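Local coordinates for N-(5'-phosphoribosyl)anthranilate isomerase (Thermococcus kodakarensis, PDB 5LHF), which catalyses the isomerisation of N-(5-phospho-beta-D-ribosyl)anthranilate to 1-(2-carboxyphenylamino)-1-deoxy-D-ribulose 5-phosphate, the third step from chorismate to tryptophan, at residues E119-L122 against E123-Q127; S83-H86 against P87-N91; G163-P167 against E168-E172; R18-E21 against R22-A26; G28-N32 against S33-R37. All coordinates share one frame; numbering follows the deposited sequence.

How the contacts relate
Five local contacts sample one (βα)8 barrel, in the chain order 4, 5, 2, 1, 3. Contact 4 ends helix 14-20 and is followed after one residue by contact 5, which leaves strand 26-30, their centres about 18 Å apart. Contact 2 opens helix 87-97 after the fourth strand, contact 1 lies at the end of helix 114-126, and contact 3 joins strand 160-162 to helix 170-177. Contacts 1 and 2, centres about 14 Å apart, meet where Gln127 packs on Pro87. Contacts 1 and 4 stand on opposite sides of the chain's centre, centres about 31 Å apart. Contacts 2, 3 and 5 follow strands, 1 and 4 lie near helix ends, sampling both connections of the strand-helix plan.

Contact 1. Residues E119-L122 against E123-Q127; sequences ERLL and ELIGQ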
loop_
_atom_site.group_PDB
_atom_site.type_symbol
_atom_site.label_atom_id
_atom_site.label_comp_id
_atom_site.label_asym_id
_atom_site.label_seq_id
_atom_site.Cartn_x
_atom_site.Cartn_y
_atom_site.Cartn_z
ATOM N N GLU A 119 1.328 20.782 -2.075
ATOM C CA GLU A 119 2.694 21.301 -1.998
ATOM C C GLU A 119 3.437 20.741 -0.794
ATOM O O GLU A 119 4.611 20.365 -0.890
ATOM C CB GLU A 119 2.689 22.831 -1.925
ATOM C CG GLU A 119 2.614 23.530 -3.267
ATOM C CD GLU A 119 2.743 25.040 -3.142
ATOM O OE1 GLU A 119 2.430 25.745 -4.124
ATOM O OE2 GLU A 119 3.157 25.518 -2.063
ATOM N N ARG A 120 2.775 20.712 0.360
ATOM C CA ARG A 120 3.385 20.137 1.548
ATOM C C ARG A 120 3.701 18.658 1.343
ATOM O O ARG A 120 4.744 18.167 1.790
ATOM C CB ARG A 120 2.444 20.337 2.735
ATOM C CG ARG A 120 2.905 19.752 4.060
ATOM C CD ARG A 120 1.920 20.126 5.159
ATOM N NE ARG A 120 1.156 21.322 4.802
ATOM C CZ ARG A 120 -0.136 21.319 4.488
ATOM N NH1 ARG A 120 -0.812 20.178 4.494
ATOM N NH2 ARG A 120 -0.749 22.453 4.166
ATOM N N LEU A 121 2.822 17.930 0.652
ATOM C CA LEU A 121 3.044 16.495 0.513
ATOM C C LEU A 121 4.226 16.214 -0.402
ATOM O O LEU A 121 5.012 15.300 -0.141
ATOM C CB LEU A 121 1.780 15.808 -0.005
ATOM C CG LEU A 121 1.813 14.276 -0.041
ATOM C CD1 LEU A 121 2.437 13.709 1.237
ATOM C CD2 LEU A 121 0.402 13.723 -0.263
ATOM N N LEU A 122 4.377 17.002 -1.471
ATOM C CA LEU A 122 5.483 16.790 -2.399
ATOM C C LEU A 122 6.829 17.022 -1.729
ATOM O O LEU A 122 7.808 16.338 -2.049
ATOM C CB LEU A 122 5.334 17.702 -3.621
ATOM C CG LEU A 122 4.367 17.218 -4.697
ATOM C CD1 LEU A 122 4.041 18.335 -5.686
ATOM C CD2 LEU A 122 4.942 16.022 -5.425
ATOM N N GLU A 123 6.910 17.988 -0.813
ATOM C CA GLU A 123 8.202 18.233 -0.184
ATOM C C GLU A 123 8.589 17.092 0.750
ATOM O O GLU A 123 9.774 16.766 0.860
ATOM C CB GLU A 123 8.218 19.583 0.545
ATOM C CG GLU A 123 7.203 19.766 1.666
ATOM C CD GLU A 123 7.632 19.143 2.996
ATOM O OE1 GLU A 123 8.852 19.007 3.242
ATOM O OE2 GLU A 123 6.738 18.784 3.796
ATOM N N LEU A 124 7.614 16.460 1.408
ATOM C CA LEU A 124 7.930 15.292 2.230
ATOM C C LEU A 124 8.360 14.117 1.358
ATOM O O LEU A 124 9.329 13.420 1.677
ATOM C CB LEU A 124 6.729 14.916 3.099
ATOM C CG LEU A 124 6.926 13.725 4.049
ATOM C CD1 LEU A 124 8.160 13.924 4.949
ATOM C CD2 LEU A 124 5.666 13.456 4.877
ATOM N N ILE A 125 7.668 13.907 0.235
ATOM C CA ILE A 125 7.964 12.777 -0.642
ATOM C C ILE A 125 9.367 12.893 -1.231
ATOM O O ILE A 125 10.097 11.898 -1.336
ATOM C CB ILE A 125 6.882 12.678 -1.734
ATOM C CG1 ILE A 125 5.537 12.353 -1.080
ATOM C CG2 ILE A 125 7.258 11.654 -2.789
ATOM C CD1 ILE A 125 4.346 12.359 -2.043
ATOM N N GLY A 126 9.770 14.104 -1.618
ATOM C CA GLY A 126 11.098 14.303 -2.180
ATOM C C GLY A 126 12.236 13.903 -1.261
ATOM O O GLY A 126 13.349 13.656 -1.739
ATOM N N GLN A 127 11.981 13.818 0.046
ATOM C CA GLN A 127 13.021 13.458 1.008
ATOM C C GLN A 127 13.423 11.991 0.945
ATOM O O GLN A 127 14.469 11.634 1.505
ATOM C CB GLN A 127 12.556 13.796 2.423
ATOM C CG GLN A 127 12.047 15.220 2.591
ATOM C CD GLN A 127 11.679 15.542 4.031
ATOM O OE1 GLN A 127 11.878 14.725 4.929
ATOM N NE2 GLN A 127 11.135 16.734 4.257
#
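Glu123 folds back over the preceding turn of helix 114-126 and lays its chain against the carbonyl of Arg120. Its CG sits between backbone N and carbonyl carbon (chi1 60°), a position that carries the acid back toward Arg120. There OE2 comes to 2.9 Å from Arg120 O, two acceptors that form no hydrogen bond, while the guanidinium of Arg120 turns elsewhere and pairs with Asp117. Leu122 contributes mainly backbone across the contact: its O receives Gly126 N at 3.0 Å, and its side chain leans on Ile153 and Tyr157. One helical turn apart, Leu121 and Ile125 pair: Ile125 N donates to Leu121 O at 3.0 Å. Beside that bond, Ile125 CD1 meets Leu121 CG at 3.8 Å as the two chains cross at a slant, and CG1 of the isoleucine presses on Leu121 O. Both side chains are buried, reaching Phe105 of strand 100-106 and Ile153 of helix 143-156. Trimming Ile125 to an alanine removes CG1, CG2 and CD1, which would probably open a gap beside Leu121 and Phe105. This is α-helical i to i+4 pairing, its buried face packed on the TIM barrel in the β-α-β unit of strand 100-106, helix 114-126 and strand 132-136.

Contact 2. Residues S83-H86 against P87-N91; sequences SDMH and PKAVN
His86 stands at the N-cap of helix 87-97 and caps it with its ring: ND1 accepts from Lys88 N at 2.8 Å, with an N-H...N angle of 167°. The donor lies almost exactly in the ring plane, so the imidazole turns an edge to the first turn. Pro87 meets the same ring differently. Its CD sits over one face, 3.5 Å from the ring centroid and displaced toward the rim, a CH-pi contact. The two bearings, one in the plane and one above it, together probably hold the rotation of the imidazole. CG of His86 lies opposite its own N (chi1 -163°), which swings the ring forward beside the helix start. Met85 runs the other way: its CG touches Ala89 CB at 3.5 Å, and after a bend at the sulfur its CE approaches Val90 CG2 at 4.0 Å, the Met85 and Val90 chains crossing at a slant. Tyr128 gives its hydroxyl to this segment at Met85 O and packs on Pro87 and Val90, joining the helix start to the loop that follows helix 114-126. The first full helical bond then runs from Val90 N to His86 O, 2.8 Å long and nearly along the C=O axis.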
loop_
_atom_site.group_PDB
_atom_site.type_symbol
_atom_site.label_atom_id
_atom_site.label_comp_id
_atom_site.label_asym_id
_atom_site.label_seq_id
_atom_site.Cartn_x
_atom_site.Cartn_y
_atom_site.Cartn_z
ATOM N N SER A 83 5.045 4.467 8.247
ATOM C CA SER A 83 5.468 5.303 9.357
ATOM C C SER A 83 6.416 6.349 8.802
ATOM O O SER A 83 6.821 6.289 7.639
ATOM C CB SER A 83 6.142 4.493 10.469
ATOM O OG SER A 83 7.521 4.313 10.202
ATOM N N ASP A 84 6.757 7.321 9.646
ATOM C CA ASP A 84 7.663 8.400 9.260
ATOM C C ASP A 84 9.079 8.141 9.756
ATOM O O ASP A 84 9.752 9.041 10.267
ATOM C CB ASP A 84 7.139 9.748 9.756
ATOM C CG ASP A 84 6.709 9.715 11.211
ATOM O OD1 ASP A 84 7.359 9.012 12.009
ATOM O OD2 ASP A 84 5.715 10.391 11.557
ATOM N N MET A 85 9.532 6.896 9.636
ATOM C CA MET A 85 10.932 6.568 9.848
ATOM C C MET A 85 11.801 7.367 8.882
ATOM O O MET A 85 11.409 7.644 7.745
ATOM C CB MET A 85 11.142 5.065 9.653
ATOM C CG MET A 85 12.540 4.556 9.929
ATOM S SD MET A 85 12.577 2.738 9.873
ATOM C CE MET A 85 11.904 2.461 8.236
ATOM N N HIS A 86 12.995 7.737 9.343
ATOM C CA HIS A 86 13.820 8.684 8.602
ATOM C C HIS A 86 14.276 8.096 7.265
ATOM O O HIS A 86 14.565 6.899 7.180
ATOM C CB HIS A 86 15.036 9.081 9.434
ATOM C CG HIS A 86 15.711 10.327 8.958
ATOM N ND1 HIS A 86 16.518 10.355 7.842
ATOM C CD2 HIS A 86 15.700 11.588 9.448
ATOM C CE1 HIS A 86 16.973 11.581 7.661
ATOM N NE2 HIS A 86 16.495 12.348 8.624
ATOM N N PRO A 87 14.363 8.915 6.204
ATOM C CA PRO A 87 14.898 8.404 4.926
ATOM C C PRO A 87 16.259 7.753 5.075
ATOM O O PRO A 87 16.578 6.793 4.358
ATOM C CB PRO A 87 14.972 9.665 4.050
ATOM C CG PRO A 87 13.930 10.573 4.615
ATOM C CD PRO A 87 13.953 10.329 6.106
ATOM N N LYS A 88 17.065 8.241 6.015
ATOM C CA LYS A 88 18.355 7.629 6.267
ATOM C C LYS A 88 18.187 6.199 6.773
ATOM O O LYS A 88 18.881 5.285 6.313
ATOM C CB LYS A 88 19.130 8.504 7.253
ATOM C CG LYS A 88 20.413 7.927 7.759
ATOM C CD LYS A 88 20.255 7.134 9.057
ATOM C CE LYS A 88 21.445 7.396 9.949
ATOM N NZ LYS A 88 22.664 7.097 9.205
ATOM N N ALA A 89 17.243 5.986 7.695
ATOM C CA ALA A 89 16.944 4.635 8.161
ATOM C C ALA A 89 16.332 3.780 7.053
ATOM O O ALA A 89 16.648 2.590 6.931
ATOM C CB ALA A 89 16.023 4.704 9.378
ATOM N N VAL A 90 15.449 4.366 6.237
ATOM C CA VAL A 90 14.943 3.661 5.062
ATOM C C VAL A 90 16.095 3.208 4.170
ATOM O O VAL A 90 16.124 2.064 3.703
ATOM C CB VAL A 90 13.944 4.554 4.296
ATOM C CG1 VAL A 90 13.515 3.886 2.993
ATOM C CG2 VAL A 90 12.726 4.830 5.148
ATOM N N ASN A 91 17.071 4.091 3.932
ATOM C CA ASN A 91 18.200 3.733 3.078
ATOM C C ASN A 91 19.068 2.653 3.705
ATOM O O ASN A 91 19.602 1.794 2.994
ATOM C CB ASN A 91 19.038 4.970 2.770
ATOM C CG ASN A 91 18.468 5.791 1.631
ATOM O OD1 ASN A 91 17.411 5.472 1.076
ATOM N ND2 ASN A 91 19.165 6.861 1.279
#

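Contact 3. Residues G163-P167 against E168-E172; sequences GGLTP and ENVGE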
loop_
_atom_site.group_PDB
_atom_site.type_symbol
_atom_site.label_atom_id
_atom_site.label_comp_id
_atom_site.label_asym_id
_atom_site.label_seq_id
_atom_site.Cartn_x
_atom_site.Cartn_y
_atom_site.Cartn_z
ATOM N N GLY A 163 -6.596 3.364 0.397
ATOM C CA GLY A 163 -7.490 3.896 1.405
ATOM C C GLY A 163 -8.959 3.784 1.053
ATOM O O GLY A 163 -9.480 4.574 0.264
ATOM N N GLY A 164 -9.633 2.794 1.639
ATOM C CA GLY A 164 -11.070 2.647 1.499
ATOM C C GLY A 164 -11.580 2.368 0.102
ATOM O O GLY A 164 -12.745 2.644 -0.175
ATOM N N LEU A 165 -10.752 1.817 -0.784
ATOM C CA LEU A 165 -11.206 1.496 -2.131
ATOM C C LEU A 165 -12.051 0.232 -2.113
ATOM O O LEU A 165 -11.770 -0.707 -1.367
ATOM C CB LEU A 165 -10.013 1.303 -3.068
ATOM C CG LEU A 165 -9.195 2.565 -3.281
ATOM C CD1 LEU A 165 -7.983 2.292 -4.183
ATOM C CD2 LEU A 165 -10.088 3.682 -3.852
ATOM N N THR A 166 -13.084 0.211 -2.945
ATOM C CA THR A 166 -14.059 -0.867 -3.004
ATOM C C THR A 166 -14.440 -1.054 -4.466
ATOM O O THR A 166 -14.198 -0.163 -5.287
ATOM C CB THR A 166 -15.331 -0.552 -2.198
ATOM O OG1 THR A 166 -16.045 0.507 -2.848
ATOM C CG2 THR A 166 -15.011 -0.127 -0.761
ATOM N N PRO A 167 -15.063 -2.192 -4.819
ATOM C CA PRO A 167 -15.536 -2.342 -6.205
ATOM C C PRO A 167 -16.459 -1.223 -6.646
ATOM O O PRO A 167 -16.461 -0.868 -7.830
ATOM C CB PRO A 167 -16.268 -3.692 -6.182
ATOM C CG PRO A 167 -15.575 -4.458 -5.119
ATOM C CD PRO A 167 -15.278 -3.429 -4.048
ATOM N N GLU A 168 -17.221 -0.645 -5.719
ATOM C CA GLU A 168 -18.208 0.377 -6.055
ATOM C C GLU A 168 -17.608 1.767 -6.224
ATOM O O GLU A 168 -18.176 2.583 -6.959
ATOM C CB GLU A 168 -19.300 0.433 -4.981
ATOM C CG GLU A 168 -20.153 -0.819 -4.898
ATOM C CD GLU A 168 -19.488 -1.940 -4.110
ATOM O OE1 GLU A 168 -18.352 -1.750 -3.605
ATOM O OE2 GLU A 168 -20.103 -3.019 -3.992
ATOM N N ASN A 169 -16.491 2.080 -5.556
ATOM C CA ASN A 169 -15.978 3.442 -5.626
ATOM C C ASN A 169 -14.635 3.569 -6.337
ATOM O O ASN A 169 -14.190 4.696 -6.574
ATOM C CB ASN A 169 -15.894 4.066 -4.214
ATOM C CG ASN A 169 -14.754 3.511 -3.350
ATOM O OD1 ASN A 169 -13.808 2.877 -3.821
ATOM N ND2 ASN A 169 -14.853 3.770 -2.059
ATOM N N VAL A 170 -13.997 2.459 -6.719
ATOM C CA VAL A 170 -12.646 2.570 -7.267
ATOM C C VAL A 170 -12.645 3.221 -8.648
ATOM O O VAL A 170 -11.666 3.887 -9.019
ATOM C CB VAL A 170 -11.947 1.196 -7.283
ATOM C CG1 VAL A 170 -12.508 0.300 -8.370
ATOM C CG2 VAL A 170 -10.444 1.381 -7.445
ATOM N N GLY A 171 -13.725 3.066 -9.424
ATOM C CA GLY A 171 -13.757 3.662 -10.754
ATOM C C GLY A 171 -13.684 5.172 -10.699
ATOM O O GLY A 171 -12.955 5.803 -11.473
ATOM N N GLU A 172 -14.410 5.769 -9.758
ATOM C CA GLU A 172 -14.351 7.212 -9.591
ATOM C C GLU A 172 -12.982 7.638 -9.073
ATOM O O GLU A 172 -12.420 8.636 -9.537
ATOM C CB GLU A 172 -15.465 7.670 -8.651
ATOM C CG GLU A 172 -15.533 9.180 -8.466
ATOM C CD GLU A 172 -16.167 9.579 -7.146
ATOM O OE1 GLU A 172 -16.249 8.719 -6.242
ATOM O OE2 GLU A 172 -16.583 10.751 -7.013
HETATM O O HOH W 1 -16.305 1.479 -9.222
#
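An exchange of bonds in the manner of a capping box, between Thr166 and Asn169, holds the turn that carries the chain from strand 160-162 into helix 170-177 of the TIM barrel. In relatives of this family, backbone groups in the loops after the seventh and eighth strands hold the substrate phosphate, so this loop after the seventh strand probably contributes to that site. Asn169 bridges back to this loop with both ends of its amide. ND2 donates to Gly164 O over 3.0 Å in a nearly straight bond (176°), with the acceptor in the amide plane, while OD1 receives Thr166 N at 2.9 Å from above its carbonyl plane. CG of Asn169 sits between N and carbonyl carbon (chi1 73°), the torsion that folds the amide back over the turn; the Thr166 side chain crosses it at about a right angle. Thr166 O takes Asn169 N at 3.2 Å, closing a type I turn through Pro167 and Glu168, and also takes Val170 N at 3.0 Å, while OG1 accepts Asn169 N at 3.2 Å and, weakly, Glu168 N. Asn169 N to OG1 and Thr166 N to OD1 are the reciprocal pair of the box. A water continues the pattern, donating to Pro167 O at 2.7 Å and accepting from Gly171 N. On the apolar side, Leu165 CD1 approaches Val170 CG2 at 4.2 Å. Both of these side chains pack on Phe202 of helix 196-207, where Pro167 meets Ala201 and Val170 also reaches Val205; Leu165 also touches Arg143 of helix 143-156.

Contact 4. Residues R18-E21 against R22-A26; sequences RLVE and RYADA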
loop_
_atom_site.group_PDB
_atom_site.type_symbol
_atom_site.label_atom_id
_atom_site.label_comp_id
_atom_site.label_asym_id
_atom_site.label_seq_id
_atom_site.Cartn_x
_atom_site.Cartn_y
_atom_site.Cartn_z
ATOM N N ARG A 18 -2.936 -17.564 -2.248
ATOM C CA ARG A 18 -3.111 -18.196 -3.553
ATOM C C ARG A 18 -4.252 -17.560 -4.353
ATOM O O ARG A 18 -4.189 -17.493 -5.589
ATOM C CB ARG A 18 -3.359 -19.693 -3.375
ATOM C CG ARG A 18 -2.173 -20.438 -2.787
ATOM C CD ARG A 18 -0.920 -20.216 -3.619
ATOM N NE ARG A 18 0.171 -21.108 -3.217
ATOM C CZ ARG A 18 1.463 -20.792 -3.303
ATOM N NH1 ARG A 18 1.825 -19.595 -3.746
ATOM N NH2 ARG A 18 2.393 -21.663 -2.920
ATOM N N LEU A 19 -5.317 -17.120 -3.673
ATOM C CA LEU A 19 -6.410 -16.446 -4.362
ATOM C C LEU A 19 -5.946 -15.127 -4.960
ATOM O O LEU A 19 -6.118 -14.879 -6.157
ATOM C CB LEU A 19 -7.577 -16.212 -3.401
ATOM C CG LEU A 19 -8.702 -15.333 -3.947
ATOM C CD1 LEU A 19 -9.226 -15.993 -5.240
ATOM C CD2 LEU A 19 -9.817 -15.137 -2.898
ATOM N N VAL A 20 -5.329 -14.279 -4.136
ATOM C CA VAL A 20 -4.845 -12.976 -4.589
ATOM C C VAL A 20 -3.851 -13.120 -5.738
ATOM O O VAL A 20 -3.790 -12.262 -6.626
ATOM C CB VAL A 20 -4.240 -12.228 -3.384
ATOM C CG1 VAL A 20 -3.354 -11.080 -3.824
ATOM C CG2 VAL A 20 -5.356 -11.747 -2.480
ATOM N N GLU A 21 -3.055 -14.193 -5.742
ATOM C CA GLU A 21 -2.016 -14.356 -6.752
ATOM C C GLU A 21 -2.582 -14.556 -8.151
ATOM O O GLU A 21 -1.855 -14.368 -9.132
ATOM C CB GLU A 21 -1.119 -15.540 -6.389
ATOM C CG GLU A 21 -0.250 -15.247 -5.171
ATOM C CD GLU A 21 0.731 -16.348 -4.880
ATOM O OE1 GLU A 21 1.812 -16.039 -4.341
ATOM O OE2 GLU A 21 0.414 -17.517 -5.173
ATOM N N ARG A 22 -3.855 -14.922 -8.265
ATOM C CA ARG A 22 -4.457 -15.092 -9.579
ATOM C C ARG A 22 -4.844 -13.767 -10.213
ATOM O O ARG A 22 -5.175 -13.737 -11.408
ATOM C CB ARG A 22 -5.672 -16.008 -9.467
ATOM C CG ARG A 22 -5.305 -17.410 -9.016
ATOM C CD ARG A 22 -6.244 -18.462 -9.587
ATOM N NE ARG A 22 -7.625 -18.281 -9.147
ATOM C CZ ARG A 22 -8.082 -18.645 -7.954
ATOM N NH1 ARG A 22 -7.265 -19.207 -7.068
ATOM N NH2 ARG A 22 -9.356 -18.443 -7.653
ATOM N N TYR A 23 -4.779 -12.667 -9.452
ATOM C CA TYR A 23 -5.270 -11.382 -9.922
ATOM C C TYR A 23 -4.291 -10.232 -9.748
ATOM O O TYR A 23 -4.209 -9.384 -10.641
ATOM C CB TYR A 23 -6.586 -11.036 -9.207
ATOM C CG TYR A 23 -7.661 -12.080 -9.399
ATOM C CD1 TYR A 23 -7.805 -13.138 -8.494
ATOM C CD2 TYR A 23 -8.520 -12.027 -10.489
ATOM C CE1 TYR A 23 -8.789 -14.091 -8.667
ATOM C CE2 TYR A 23 -9.506 -12.981 -10.668
ATOM C CZ TYR A 23 -9.637 -14.005 -9.761
ATOM O OH TYR A 23 -10.622 -14.948 -9.945
ATOM N N ALA A 24 -3.573 -10.157 -8.620
ATOM C CA ALA A 24 -2.861 -8.934 -8.269
ATOM C C ALA A 24 -1.422 -8.961 -8.772
ATOM O O ALA A 24 -0.816 -10.020 -8.926
ATOM C CB ALA A 24 -2.860 -8.708 -6.744
ATOM N N ASP A 25 -0.872 -7.771 -9.015
ATOM C CA ASP A 25 0.557 -7.676 -9.292
ATOM C C ASP A 25 1.414 -7.825 -8.043
ATOM O O ASP A 25 2.595 -8.167 -8.161
ATOM C CB ASP A 25 0.848 -6.346 -9.963
ATOM C CG ASP A 25 0.078 -6.188 -11.249
ATOM O OD1 ASP A 25 0.366 -6.967 -12.170
ATOM O OD2 ASP A 25 -0.803 -5.301 -11.333
ATOM N N ALA A 26 0.845 -7.583 -6.861
ATOM C CA ALA A 26 1.583 -7.639 -5.607
ATOM C C ALA A 26 0.585 -7.846 -4.483
ATOM O O ALA A 26 -0.605 -7.548 -4.624
ATOM C CB ALA A 26 2.402 -6.363 -5.346
HETATM O O HOH W 2 -1.365 -12.130 -10.641
#
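Val20 O takes two backbone donors where helix 14-20 of the TIM barrel runs out toward strand 26-30. Ala24 N arrives at 2.9 Å almost head-on to the carbonyl, and Tyr23 N at 3.0 Å from well above its plane. Leu19 O accepts Arg22 N in a similar tilted way, and both carbonyls are thus engaged as the chain turns. Beside them, Arg18 and Glu21 form a salt bridge: NH1 reaches OE2 at 2.9 Å, on the syn side of the carboxylate and close to the guanidinium plane. Both groups are tied further, Arg18 NH1 to Met50 O and Glu21 OE1 to Glu52 N, which joins this helix end to the end of helix 41-50 and the residues just beyond it. A water closes the turn by donating to Glu21 O and Ala24 O. Packing follows outside these bonds. Val20 CG1 meets Ala24 CB at 3.8 Å, and both side chains rest on Ile8 of strand 5-9. The ring of Tyr23 presents an edge to Leu19 O, its hydroxyl bonding to Glu200. Leu19, its CG trans to N (chi1 171°), brings CD1 against two neighbours, 3.4 Å from Arg22 NH2 and 3.9 Å from Tyr23 CE1.

Contact 5. Residues G28-N32 against S33-R37; sequences GVVVN and SRSKR
Ser33 OG donates to Val31 O at 2.8 Å, coming from above the carbonyl plane rather than onto a lone pair. With OG beside its own N (chi1 -54°), the hydroxyl reaches back across Asn32, which has a left-handed backbone conformation (phi 42°). The same oxygen accepts from Thr60 N, and Val31 O also receives Ser59 OG, so the turn is tied to the end of strand 55-59. Without the hydroxyl, as with an alanine here, Val31 O would probably lose this donor and Thr60 N its acceptor, leaving the turn freer to shift. Within its own segment, Ser35 OG accepts Arg37 N at 2.8 Å, an ST turn. These bonds shape the loop from strand 26-30, second in the TIM barrel, to helix 41-50. Water carries a further link, accepting from Val30 N at 2.9 Å and donating to Arg37 O at 2.7 Å. Apolar contact centres on Val30, whose CG1 touches Ser35 CB at 3.7 Å and whose CG2 lies 4.1 Å from Arg37 CB, the Val30 and Arg37 side chains crossing at about a right angle. The Arg37 guanidinium bonds Gly192 O and Gly10 O and forms salt bridges with Glu16 and Glu189.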
loop_
_atom_site.group_PDB
_atom_site.type_symbol
_atom_site.label_atom_id
_atom_site.label_comp_id
_atom_site.label_asym_id
_atom_site.label_seq_id
_atom_site.Cartn_x
_atom_site.Cartn_y
_atom_site.Cartn_z
ATOM N N GLY A 28 0.568 -8.158 0.222
ATOM C CA GLY A 28 1.221 -7.671 1.424
ATOM C C GLY A 28 0.769 -8.456 2.629
ATOM O O GLY A 28 -0.378 -8.907 2.698
ATOM N N VAL A 29 1.680 -8.614 3.595
ATOM C CA VAL A 29 1.357 -9.267 4.857
ATOM C C VAL A 29 1.732 -8.324 5.996
ATOM O O VAL A 29 2.829 -7.755 6.004
ATOM C CB VAL A 29 2.054 -10.642 4.985
ATOM C CG1 VAL A 29 3.587 -10.512 4.878
ATOM C CG2 VAL A 29 1.685 -11.269 6.310
ATOM N N VAL A 30 0.811 -8.136 6.946
ATOM C CA VAL A 30 0.947 -7.098 7.967
ATOM C C VAL A 30 1.535 -7.704 9.238
ATOM O O VAL A 30 1.072 -8.746 9.715
ATOM C CB VAL A 30 -0.407 -6.425 8.257
ATOM C CG1 VAL A 30 -0.263 -5.389 9.392
ATOM C CG2 VAL A 30 -0.975 -5.788 6.973
ATOM N N VAL A 31 2.562 -7.052 9.783
ATOM C CA VAL A 31 3.188 -7.476 11.032
ATOM C C VAL A 31 3.375 -6.261 11.928
ATOM O O VAL A 31 3.461 -5.123 11.461
ATOM C CB VAL A 31 4.554 -8.178 10.812
ATOM C CG1 VAL A 31 4.401 -9.469 10.002
ATOM C CG2 VAL A 31 5.579 -7.223 10.168
ATOM N N ASN A 32 3.465 -6.524 13.234
ATOM C CA ASN A 32 3.835 -5.515 14.227
ATOM C C ASN A 32 3.148 -4.174 13.951
ATOM O O ASN A 32 3.789 -3.134 13.801
ATOM C CB ASN A 32 5.364 -5.351 14.291
ATOM C CG ASN A 32 6.085 -6.633 14.741
ATOM O OD1 ASN A 32 5.536 -7.436 15.489
ATOM N ND2 ASN A 32 7.328 -6.809 14.298
ATOM N N SER A 33 1.816 -4.221 13.848
ATOM C CA SER A 33 1.006 -3.040 13.570
ATOM C C SER A 33 -0.350 -3.189 14.245
ATOM O O SER A 33 -0.820 -4.302 14.499
ATOM C CB SER A 33 0.770 -2.832 12.061
ATOM O OG SER A 33 1.982 -2.794 11.327
ATOM N N ARG A 34 -0.980 -2.040 14.513
ATOM C CA ARG A 34 -2.402 -1.981 14.834
ATOM C C ARG A 34 -3.224 -2.374 13.609
ATOM O O ARG A 34 -3.546 -1.516 12.778
ATOM C CB ARG A 34 -2.796 -0.570 15.292
ATOM C CG ARG A 34 -1.986 -0.037 16.463
ATOM C CD ARG A 34 -2.230 1.455 16.703
ATOM N NE ARG A 34 -1.505 1.893 17.896
ATOM C CZ ARG A 34 -1.361 3.162 18.269
ATOM N NH1 ARG A 34 -1.899 4.142 17.541
ATOM N NH2 ARG A 34 -0.678 3.449 19.371
ATOM N N SER A 35 -3.564 -3.655 13.478
ATOM C CA SER A 35 -4.275 -4.111 12.287
ATOM C C SER A 35 -5.001 -5.418 12.571
ATOM O O SER A 35 -4.452 -6.309 13.225
ATOM C CB SER A 35 -3.303 -4.301 11.117
ATOM O OG SER A 35 -3.913 -4.981 10.033
ATOM N N LYS A 36 -6.235 -5.517 12.055
ATOM C CA LYS A 36 -6.964 -6.778 11.978
ATOM C C LYS A 36 -6.248 -7.831 11.143
ATOM O O LYS A 36 -6.560 -9.022 11.271
ATOM C CB LYS A 36 -8.346 -6.553 11.356
ATOM C CG LYS A 36 -9.345 -5.795 12.199
ATOM C CD LYS A 36 -10.705 -5.767 11.485
ATOM C CE LYS A 36 -11.131 -4.363 11.127
ATOM N NZ LYS A 36 -11.265 -3.553 12.366
ATOM N N ARG A 37 -5.350 -7.425 10.249
ATOM C CA ARG A 37 -4.660 -8.357 9.371
ATOM C C ARG A 37 -3.298 -8.755 9.908
ATOM O O ARG A 37 -2.551 -9.439 9.200
ATOM C CB ARG A 37 -4.478 -7.752 7.964
ATOM C CG ARG A 37 -5.729 -7.052 7.394
ATOM C CD ARG A 37 -6.931 -7.971 7.435
ATOM N NE ARG A 37 -6.765 -9.089 6.510
ATOM C CZ ARG A 37 -7.707 -9.990 6.261
ATOM N NH1 ARG A 37 -8.881 -9.900 6.869
ATOM N NH2 ARG A 37 -7.465 -10.980 5.404
HETATM O O HOH W 3 -1.724 -9.544 6.673
#